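Local coordinates for protein Nup188 (Myceliophthora thermophila, PDB 4KF8) that is a scaffold nucleoporin of the nuclear pore complex, sharing structural and functional properties with nuclear transport receptors, at residues L248-L256 against V281-L292; A173-L182 against L220-G228. One frame throughout, in Å; residues are numbered along the deposited sequence.

In the fold
Both contacts are buried packings of helix against helix in an all-helical chain, and they follow one another along it: the 173-182/220-228 pairing closes before 248-256/281-292 opens. Their centres lie about 21 Å apart, yet they touch, because Leu220 and Leu224 of helix 206-226 rest on Glu288, Ser291 and Leu292 of helix 284-303. Helix 206-226 thus meets helix 170-178 and the start of helix 181-187 in interaction 2 and borders interaction 1 through other residues. Chemistry separates the two. Interaction 1, about 16 Å from the centre of the chain, combines a salt bridge with leucine and valine packing; interaction 2, about 13 Å from it, is packed almost wholly by apolar side chains.

Interaction 1 of 2, residues L248-L256 against V281-L292; sequences LLRSSVDRL and VALVALSEVHSL
The Arg255 guanidinium presents its edge to Glu288, whose CD lies in its plane; the guanidinium and carboxylate planes are 24° apart. Over the centre of one guanidinium face sits Ser251 O, from the preceding turn of the same segment. NH2 serves both carboxylate oxygens in weak hydrogen bonds that belong to a salt bridge: the bond from Arg255 NH2 to Glu288 OE1 is almost straight (176°), the one to Glu288 OE2, 3.2 Å long, strongly bent. Glu288 sends CG anti to its backbone N and continues as an extended chain, which carries the carboxylate across to Ser252 and Arg255. Ser252 CB lies 3.3 Å from Glu288 OE1. Trp215 NE1 of helix 206-226 also donates to Glu288 OE2, so this buried acid has polar partners in Arg255 and Trp215, which would be expected to favour its charged form. Ser252 OG, for its part, is hydrogen-bonded to Trp315 NE1.

Leu256 carries the largest share of the buried surface. Its CD1 meets Val289 CG2 tip to tip at 3.6 Å and also touches Leu286 CD2, while Leu256 CD2 lies 3.9 Å from Ala285 CB. At the other end of the contact, Leu249 CD2 and Leu292 CD2 meet at 3.8 Å, the two side chains crossing at a slant. Between these apolar ends the backbones come nearest, with Ser252 CA 6.2 Å from Val289 CA, consistent with the small side chain of Ser252 at this point. The short helical segments 248-254 and 284-292 run at 123° and approach to 9.8 Å between axes. Such steeply crossed, successive helices are consistent with the alpha-solenoid-like helical stacking of this nucleoporin family.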
loop_
_atom_site.group_PDB
_atom_site.type_symbol
_atom_site.label_atom_id
_atom_site.label_comp_id
_atom_site.label_asym_id
_atom_site.label_seq_id
_atom_site.Cartn_x
_atom_site.Cartn_y
_atom_site.Cartn_z
ATOM N N LEU A 248 -15.230 8.231 -7.031
ATOM C CA LEU A 248 -14.070 7.427 -7.384
ATOM C C LEU A 248 -14.464 6.170 -8.151
ATOM O O LEU A 248 -13.797 5.789 -9.113
ATOM C CB LEU A 248 -13.274 7.066 -6.130
ATOM C CG LEU A 248 -12.429 8.217 -5.589
ATOM C CD1 LEU A 248 -11.741 7.823 -4.302
ATOM C CD2 LEU A 248 -11.416 8.619 -6.639
ATOM N N LEU A 249 -15.548 5.531 -7.722
ATOM C CA LEU A 249 -16.081 4.363 -8.421
ATOM C C LEU A 249 -16.499 4.746 -9.836
ATOM O O LEU A 249 -16.454 3.931 -10.754
ATOM C CB LEU A 249 -17.280 3.785 -7.670
ATOM C CG LEU A 249 -17.069 3.248 -6.254
ATOM C CD1 LEU A 249 -18.411 2.924 -5.616
ATOM C CD2 LEU A 249 -16.173 2.021 -6.265
ATOM N N ARG A 250 -16.904 6.001 -9.995
ATOM C CA ARG A 250 -17.327 6.536 -11.279
ATOM C C ARG A 250 -16.115 6.942 -12.115
ATOM O O ARG A 250 -16.071 6.704 -13.322
ATOM C CB ARG A 250 -18.229 7.747 -11.047
ATOM C CG ARG A 250 -19.301 7.959 -12.096
ATOM C CD ARG A 250 -20.363 8.918 -11.578
ATOM N NE ARG A 250 -20.809 8.548 -10.236
ATOM C CZ ARG A 250 -21.907 9.020 -9.650
ATOM N NH1 ARG A 250 -22.689 9.880 -10.288
ATOM N NH2 ARG A 250 -22.227 8.623 -8.425
ATOM N N SER A 251 -15.132 7.551 -11.460
ATOM C CA SER A 251 -13.931 8.030 -12.135
ATOM C C SER A 251 -13.056 6.882 -12.624
ATOM O O SER A 251 -12.482 6.951 -13.709
ATOM C CB SER A 251 -13.118 8.930 -11.202
ATOM O OG SER A 251 -13.927 9.956 -10.652
ATOM N N SER A 252 -12.961 5.831 -11.815
ATOM C CA SER A 252 -12.108 4.686 -12.120
ATOM C C SER A 252 -12.406 4.075 -13.484
ATOM O O SER A 252 -11.505 3.583 -14.161
ATOM C CB SER A 252 -12.244 3.615 -11.035
ATOM O OG SER A 252 -13.566 3.106 -10.981
ATOM N N VAL A 253 -13.674 4.111 -13.882
ATOM C CA VAL A 253 -14.094 3.567 -15.167
ATOM C C VAL A 253 -13.840 4.563 -16.297
ATOM O O VAL A 253 -13.311 4.202 -17.350
ATOM C CB VAL A 253 -15.588 3.186 -15.157
ATOM C CG1 VAL A 253 -15.976 2.513 -16.466
ATOM C CG2 VAL A 253 -15.895 2.280 -13.975
ATOM N N ASP A 254 -14.212 5.818 -16.066
ATOM C CA ASP A 254 -14.068 6.866 -17.074
ATOM C C ASP A 254 -12.613 7.154 -17.436
ATOM O O ASP A 254 -12.323 7.579 -18.555
ATOM C CB ASP A 254 -14.759 8.155 -16.617
ATOM C CG ASP A 254 -16.271 8.059 -16.679
ATOM O OD1 ASP A 254 -16.783 7.260 -17.492
ATOM O OD2 ASP A 254 -16.947 8.787 -15.920
ATOM N N ARG A 255 -11.705 6.924 -16.493
ATOM C CA ARG A 255 -10.285 7.174 -16.728
ATOM C C ARG A 255 -9.693 6.255 -17.791
ATOM O O ARG A 255 -8.821 6.663 -18.555
ATOM C CB ARG A 255 -9.481 7.049 -15.432
ATOM C CG ARG A 255 -9.312 8.359 -14.690
ATOM C CD ARG A 255 -8.257 8.247 -13.606
ATOM N NE ARG A 255 -8.709 7.439 -12.480
ATOM C CZ ARG A 255 -9.457 7.906 -11.488
ATOM N NH1 ARG A 255 -9.842 9.174 -11.489
ATOM N NH2 ARG A 255 -9.826 7.106 -10.498
ATOM N N LEU A 256 -10.168 5.015 -17.836
ATOM C CA LEU A 256 -9.635 4.036 -18.774
ATOM C C LEU A 256 -10.465 3.965 -20.051
ATOM O O LEU A 256 -10.435 2.964 -20.766
ATOM C CB LEU A 256 -9.565 2.656 -18.120
ATOM C CG LEU A 256 -8.741 2.558 -16.837
ATOM C CD1 LEU A 256 -8.562 1.107 -16.450
ATOM C CD2 LEU A 256 -7.395 3.245 -17.005
ATOM N N VAL A 281 -2.935 7.969 -19.278
ATOM C CA VAL A 281 -3.323 6.787 -18.509
ATOM C C VAL A 281 -2.152 6.270 -17.667
ATOM O O VAL A 281 -1.050 6.070 -18.176
ATOM C CB VAL A 281 -3.873 5.661 -19.414
ATOM C CG1 VAL A 281 -3.184 5.676 -20.756
ATOM C CG2 VAL A 281 -3.724 4.301 -18.745
ATOM N N ALA A 282 -2.398 6.066 -16.376
ATOM C CA ALA A 282 -1.353 5.650 -15.448
ATOM C C ALA A 282 -1.405 4.156 -15.159
ATOM O O ALA A 282 -2.366 3.475 -15.510
ATOM C CB ALA A 282 -1.459 6.433 -14.151
ATOM N N LEU A 283 -0.364 3.656 -14.503
ATOM C CA LEU A 283 -0.307 2.251 -14.126
ATOM C C LEU A 283 -1.137 2.004 -12.869
ATOM O O LEU A 283 -1.750 0.947 -12.714
ATOM C CB LEU A 283 1.142 1.821 -13.895
ATOM C CG LEU A 283 1.380 0.321 -13.724
ATOM C CD1 LEU A 283 1.226 -0.399 -15.053
ATOM C CD2 LEU A 283 2.746 0.058 -13.111
ATOM N N VAL A 284 -1.154 2.987 -11.973
ATOM C CA VAL A 284 -1.965 2.907 -10.763
ATOM C C VAL A 284 -3.458 2.870 -11.090
ATOM O O VAL A 284 -4.253 2.332 -10.323
ATOM C CB VAL A 284 -1.685 4.085 -9.804
ATOM C CG1 VAL A 284 -0.351 3.896 -9.098
ATOM C CG2 VAL A 284 -1.727 5.410 -10.552
ATOM N N ALA A 285 -3.828 3.446 -12.229
ATOM C CA ALA A 285 -5.217 3.466 -12.662
ATOM C C ALA A 285 -5.671 2.064 -13.042
ATOM O O ALA A 285 -6.843 1.723 -12.909
ATOM C CB ALA A 285 -5.391 4.416 -13.833
ATOM N N LEU A 286 -4.729 1.256 -13.514
ATOM C CA LEU A 286 -5.021 -0.110 -13.924
ATOM C C LEU A 286 -5.135 -1.039 -12.722
ATOM O O LEU A 286 -5.883 -2.014 -12.754
ATOM C CB LEU A 286 -3.942 -0.622 -14.880
ATOM C CG LEU A 286 -3.782 0.144 -16.194
ATOM C CD1 LEU A 286 -2.673 -0.457 -17.045
ATOM C CD2 LEU A 286 -5.091 0.160 -16.955
ATOM N N SER A 287 -4.392 -0.731 -11.663
ATOM C CA SER A 287 -4.401 -1.555 -10.457
ATOM C C SER A 287 -5.586 -1.207 -9.568
ATOM O O SER A 287 -6.104 -2.059 -8.847
ATOM C CB SER A 287 -3.097 -1.385 -9.679
ATOM O OG SER A 287 -2.989 -0.080 -9.142
ATOM N N GLU A 288 -6.000 0.054 -9.618
ATOM C CA GLU A 288 -7.186 0.506 -8.907
ATOM C C GLU A 288 -8.400 -0.251 -9.424
ATOM O O GLU A 288 -9.171 -0.824 -8.652
ATOM C CB GLU A 288 -7.389 2.004 -9.123
ATOM C CG GLU A 288 -8.605 2.570 -8.416
ATOM C CD GLU A 288 -9.197 3.756 -9.141
ATOM O OE1 GLU A 288 -8.979 3.871 -10.364
ATOM O OE2 GLU A 288 -9.882 4.573 -8.491
ATOM N N VAL A 289 -8.556 -0.239 -10.743
ATOM C CA VAL A 289 -9.625 -0.953 -11.424
ATOM C C VAL A 289 -9.491 -2.456 -11.206
ATOM O O VAL A 289 -10.486 -3.159 -11.055
ATOM C CB VAL A 289 -9.624 -0.620 -12.931
ATOM C CG1 VAL A 289 -10.613 -1.488 -13.689
ATOM C CG2 VAL A 289 -9.939 0.852 -13.138
ATOM N N HIS A 290 -8.253 -2.939 -11.174
ATOM C CA HIS A 290 -7.981 -4.345 -10.898
ATOM C C HIS A 290 -8.458 -4.716 -9.496
ATOM O O HIS A 290 -9.064 -5.768 -9.295
ATOM C CB HIS A 290 -6.485 -4.633 -11.043
ATOM C CG HIS A 290 -6.120 -6.071 -10.852
ATOM N ND1 HIS A 290 -6.801 -7.100 -11.464
ATOM C CD2 HIS A 290 -5.139 -6.653 -10.122
ATOM C CE1 HIS A 290 -6.259 -8.253 -11.118
ATOM N NE2 HIS A 290 -5.248 -8.009 -10.303
ATOM N N SER A 291 -8.185 -3.841 -8.533
ATOM C CA SER A 291 -8.607 -4.057 -7.154
ATOM C C SER A 291 -10.125 -4.080 -7.037
ATOM O O SER A 291 -10.696 -4.999 -6.459
ATOM C CB SER A 291 -8.030 -2.971 -6.239
ATOM O OG SER A 291 -6.631 -3.123 -6.075
ATOM N N LEU A 292 -10.763 -3.058 -7.594
ATOM C CA LEU A 292 -12.215 -2.931 -7.563
ATOM C C LEU A 292 -12.916 -4.108 -8.228
ATOM O O LEU A 292 -13.977 -4.539 -7.781
ATOM C CB LEU A 292 -12.643 -1.628 -8.236
ATOM C CG LEU A 292 -12.334 -0.351 -7.461
ATOM C CD1 LEU A 292 -12.589 0.876 -8.314
ATOM C CD2 LEU A 292 -13.172 -0.312 -6.196
#

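Interaction 2 of 2, residues A173-L182 against L220-G228; sequences AEQLACDGLL and LPLLLNILG
Ile226 enters the opposing segment as a knob, its side chain seated among Ala173, Ala177, Leu181 and Leu182. Its two branches divide the work. CD1 meets Leu182 CD2 tip to tip at 3.6 Å and lies 4.2 Å from Leu181 CD2, while Ile226 CG2 faces Ala177 CB. With CG1 anti to the carbonyl carbon (chi1 -69°) and CG2 anti to the backbone N, the branches reach separate parts of the hole. Leu182 CD2 is shared, since it also touches Leu223 CD2 at 3.7 Å, the two leucines slanting past each other. Leu222 CD2 adds a looser contact with Leu181 CD2 at 4.2 Å. Ala173, with its small side chain, faces the end of helix 206-226, where its CB lies 3.9 Å from Asn225 O.

Part of the hole is set by a Schellman motif, which brings Leu181 and Leu182 beside Ala177: Leu181 N bonds to Leu176 O and, more weakly, Gly180 N to Ala177 O, with Gly180 at positive phi (62°). The turn ends helix 170-178 and starts the next helix at once, so both contribute walls. Farther out, Ile234 packs on Ala177, Leu182 and Ile226, and Leu163 of helix 154-167 on Leu176.

Because the touching groups are methyls and other carbon atoms with one backbone carbonyl, cohesion here rests on shape fit and exclusion of water, with no directional polar bond between the segments.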
loop_
_atom_site.group_PDB
_atom_site.type_symbol
_atom_site.label_atom_id
_atom_site.label_comp_id
_atom_site.label_asym_id
_atom_site.label_seq_id
_atom_site.Cartn_x
_atom_site.Cartn_y
_atom_site.Cartn_z
ATOM N N ALA A 173 -4.941 -8.427 10.101
ATOM C CA ALA A 173 -6.050 -7.899 9.317
ATOM C C ALA A 173 -7.359 -7.990 10.093
ATOM O O ALA A 173 -8.230 -7.129 9.965
ATOM C CB ALA A 173 -6.165 -8.643 7.994
ATOM N N GLU A 174 -7.494 -9.038 10.897
ATOM C CA GLU A 174 -8.692 -9.223 11.705
ATOM C C GLU A 174 -8.745 -8.183 12.819
ATOM O O GLU A 174 -9.819 -7.723 13.202
ATOM C CB GLU A 174 -8.732 -10.635 12.294
ATOM C CG GLU A 174 -10.035 -10.981 13.002
ATOM C CD GLU A 174 -10.024 -12.376 13.604
ATOM O OE1 GLU A 174 -8.936 -12.985 13.678
ATOM O OE2 GLU A 174 -11.103 -12.865 14.000
ATOM N N GLN A 175 -7.575 -7.810 13.325
ATOM C CA GLN A 175 -7.477 -6.848 14.417
ATOM C C GLN A 175 -7.949 -5.456 14.007
ATOM O O GLN A 175 -8.604 -4.763 14.785
ATOM C CB GLN A 175 -6.040 -6.777 14.938
ATOM C CG GLN A 175 -5.923 -6.891 16.447
ATOM C CD GLN A 175 -6.388 -8.238 16.961
ATOM O OE1 GLN A 175 -6.440 -9.218 16.217
ATOM N NE2 GLN A 175 -6.733 -8.294 18.242
ATOM N N LEU A 176 -7.610 -5.053 12.787
ATOM C CA LEU A 176 -7.986 -3.738 12.276
ATOM C C LEU A 176 -9.497 -3.586 12.148
ATOM O O LEU A 176 -10.064 -2.567 12.545
ATOM C CB LEU A 176 -7.315 -3.482 10.927
ATOM C CG LEU A 176 -5.816 -3.196 10.994
ATOM C CD1 LEU A 176 -5.190 -3.213 9.609
ATOM C CD2 LEU A 176 -5.579 -1.861 11.678
ATOM N N ALA A 177 -10.146 -4.606 11.596
ATOM C CA ALA A 177 -11.592 -4.578 11.421
ATOM C C ALA A 177 -12.311 -4.640 12.766
ATOM O O ALA A 177 -13.328 -3.976 12.965
ATOM C CB ALA A 177 -12.041 -5.717 10.519
ATOM N N CYS A 178 -11.776 -5.439 13.686
ATOM C CA CYS A 178 -12.341 -5.542 15.028
ATOM C C CYS A 178 -12.160 -4.235 15.790
ATOM O O CYS A 178 -12.990 -3.871 16.621
ATOM C CB CYS A 178 -11.708 -6.701 15.799
ATOM S SG CYS A 178 -12.212 -8.340 15.225
ATOM N N ASP A 179 -11.068 -3.534 15.501
ATOM C CA ASP A 179 -10.838 -2.210 16.066
ATOM C C ASP A 179 -11.458 -1.147 15.169
ATOM O O ASP A 179 -11.216 0.046 15.340
ATOM C CB ASP A 179 -9.342 -1.950 16.253
ATOM C CG ASP A 179 -8.715 -2.883 17.267
ATOM O OD1 ASP A 179 -9.431 -3.318 18.198
ATOM O OD2 ASP A 179 -7.508 -3.182 17.133
ATOM N N GLY A 180 -12.255 -1.602 14.207
ATOM C CA GLY A 180 -13.041 -0.722 13.363
ATOM C C GLY A 180 -12.234 0.238 12.520
ATOM O O GLY A 180 -12.558 1.422 12.446
ATOM N N LEU A 181 -11.180 -0.271 11.887
ATOM C CA LEU A 181 -10.366 0.537 10.986
ATOM C C LEU A 181 -11.233 1.131 9.889
ATOM O O LEU A 181 -11.128 2.310 9.567
ATOM C CB LEU A 181 -9.249 -0.301 10.365
ATOM C CG LEU A 181 -8.459 0.386 9.247
ATOM C CD1 LEU A 181 -7.709 1.599 9.774
ATOM C CD2 LEU A 181 -7.507 -0.585 8.563
ATOM N N LEU A 182 -12.111 0.304 9.335
ATOM C CA LEU A 182 -13.002 0.726 8.263
ATOM C C LEU A 182 -13.970 1.807 8.727
ATOM O O LEU A 182 -14.521 2.548 7.914
ATOM C CB LEU A 182 -13.769 -0.477 7.717
ATOM C CG LEU A 182 -12.869 -1.636 7.291
ATOM C CD1 LEU A 182 -13.677 -2.733 6.643
ATOM C CD2 LEU A 182 -11.784 -1.143 6.346
ATOM N N LEU A 220 -7.840 0.445 -1.041
ATOM C CA LEU A 220 -8.241 -0.712 -1.842
ATOM C C LEU A 220 -7.446 -2.000 -1.579
ATOM O O LEU A 220 -8.049 -3.062 -1.408
ATOM C CB LEU A 220 -8.251 -0.378 -3.336
ATOM C CG LEU A 220 -9.233 0.705 -3.778
ATOM C CD1 LEU A 220 -9.180 0.878 -5.284
ATOM C CD2 LEU A 220 -10.636 0.364 -3.323
ATOM N N PRO A 221 -6.099 -1.928 -1.558
ATOM C CA PRO A 221 -5.378 -3.163 -1.226
ATOM C C PRO A 221 -5.574 -3.581 0.230
ATOM O O PRO A 221 -5.400 -4.755 0.555
ATOM C CB PRO A 221 -3.915 -2.800 -1.494
ATOM C CG PRO A 221 -3.866 -1.332 -1.404
ATOM C CD PRO A 221 -5.171 -0.852 -1.942
ATOM N N LEU A 222 -5.928 -2.630 1.089
ATOM C CA LEU A 222 -6.311 -2.949 2.456
ATOM C C LEU A 222 -7.582 -3.789 2.458
ATOM O O LEU A 222 -7.659 -4.806 3.143
ATOM C CB LEU A 222 -6.524 -1.674 3.275
ATOM C CG LEU A 222 -5.393 -1.240 4.212
ATOM C CD1 LEU A 222 -5.619 0.173 4.721
ATOM C CD2 LEU A 222 -5.268 -2.203 5.378
ATOM N N LEU A 223 -8.575 -3.367 1.678
ATOM C CA LEU A 223 -9.858 -4.064 1.617
ATOM C C LEU A 223 -9.726 -5.483 1.067
ATOM O O LEU A 223 -10.437 -6.391 1.493
ATOM C CB LEU A 223 -10.860 -3.273 0.777
ATOM C CG LEU A 223 -11.230 -1.880 1.286
ATOM C CD1 LEU A 223 -12.283 -1.257 0.393
ATOM C CD2 LEU A 223 -11.709 -1.931 2.726
ATOM N N LEU A 224 -8.815 -5.663 0.117
ATOM C CA LEU A 224 -8.561 -6.972 -0.473
ATOM C C LEU A 224 -7.964 -7.921 0.556
ATOM O O LEU A 224 -8.151 -9.134 0.479
ATOM C CB LEU A 224 -7.601 -6.845 -1.658
ATOM C CG LEU A 224 -8.074 -6.106 -2.907
ATOM C CD1 LEU A 224 -6.887 -5.500 -3.628
ATOM C CD2 LEU A 224 -8.818 -7.053 -3.826
ATOM N N ASN A 225 -7.232 -7.359 1.511
ATOM C CA ASN A 225 -6.578 -8.153 2.543
ATOM C C ASN A 225 -7.474 -8.385 3.755
ATOM O O ASN A 225 -7.441 -9.454 4.360
ATOM C CB ASN A 225 -5.265 -7.497 2.977
ATOM C CG ASN A 225 -4.190 -7.587 1.917
ATOM O OD1 ASN A 225 -4.149 -8.537 1.135
ATOM N ND2 ASN A 225 -3.308 -6.596 1.884
ATOM N N ILE A 226 -8.271 -7.377 4.101
ATOM C CA ILE A 226 -9.195 -7.475 5.229
ATOM C C ILE A 226 -10.228 -8.583 4.985
ATOM O O ILE A 226 -10.758 -9.177 5.925
ATOM C CB ILE A 226 -9.855 -6.105 5.546
ATOM C CG1 ILE A 226 -8.812 -5.145 6.121
ATOM C CG2 ILE A 226 -11.004 -6.247 6.534
ATOM C CD1 ILE A 226 -9.381 -3.829 6.604
ATOM N N LEU A 227 -10.472 -8.896 3.715
ATOM C CA LEU A 227 -11.281 -10.059 3.370
ATOM C C LEU A 227 -10.484 -11.356 3.522
ATOM O O LEU A 227 -10.725 -12.331 2.811
ATOM C CB LEU A 227 -11.835 -9.943 1.950
ATOM C CG LEU A 227 -12.802 -8.788 1.667
ATOM C CD1 LEU A 227 -13.688 -9.104 0.463
ATOM C CD2 LEU A 227 -13.642 -8.455 2.890
ATOM N N GLY A 228 -9.525 -11.352 4.444
ATOM C CA GLY A 228 -8.818 -12.556 4.828
ATOM C C GLY A 228 -9.660 -13.313 5.835
ATOM O O GLY A 228 -9.413 -14.485 6.119
#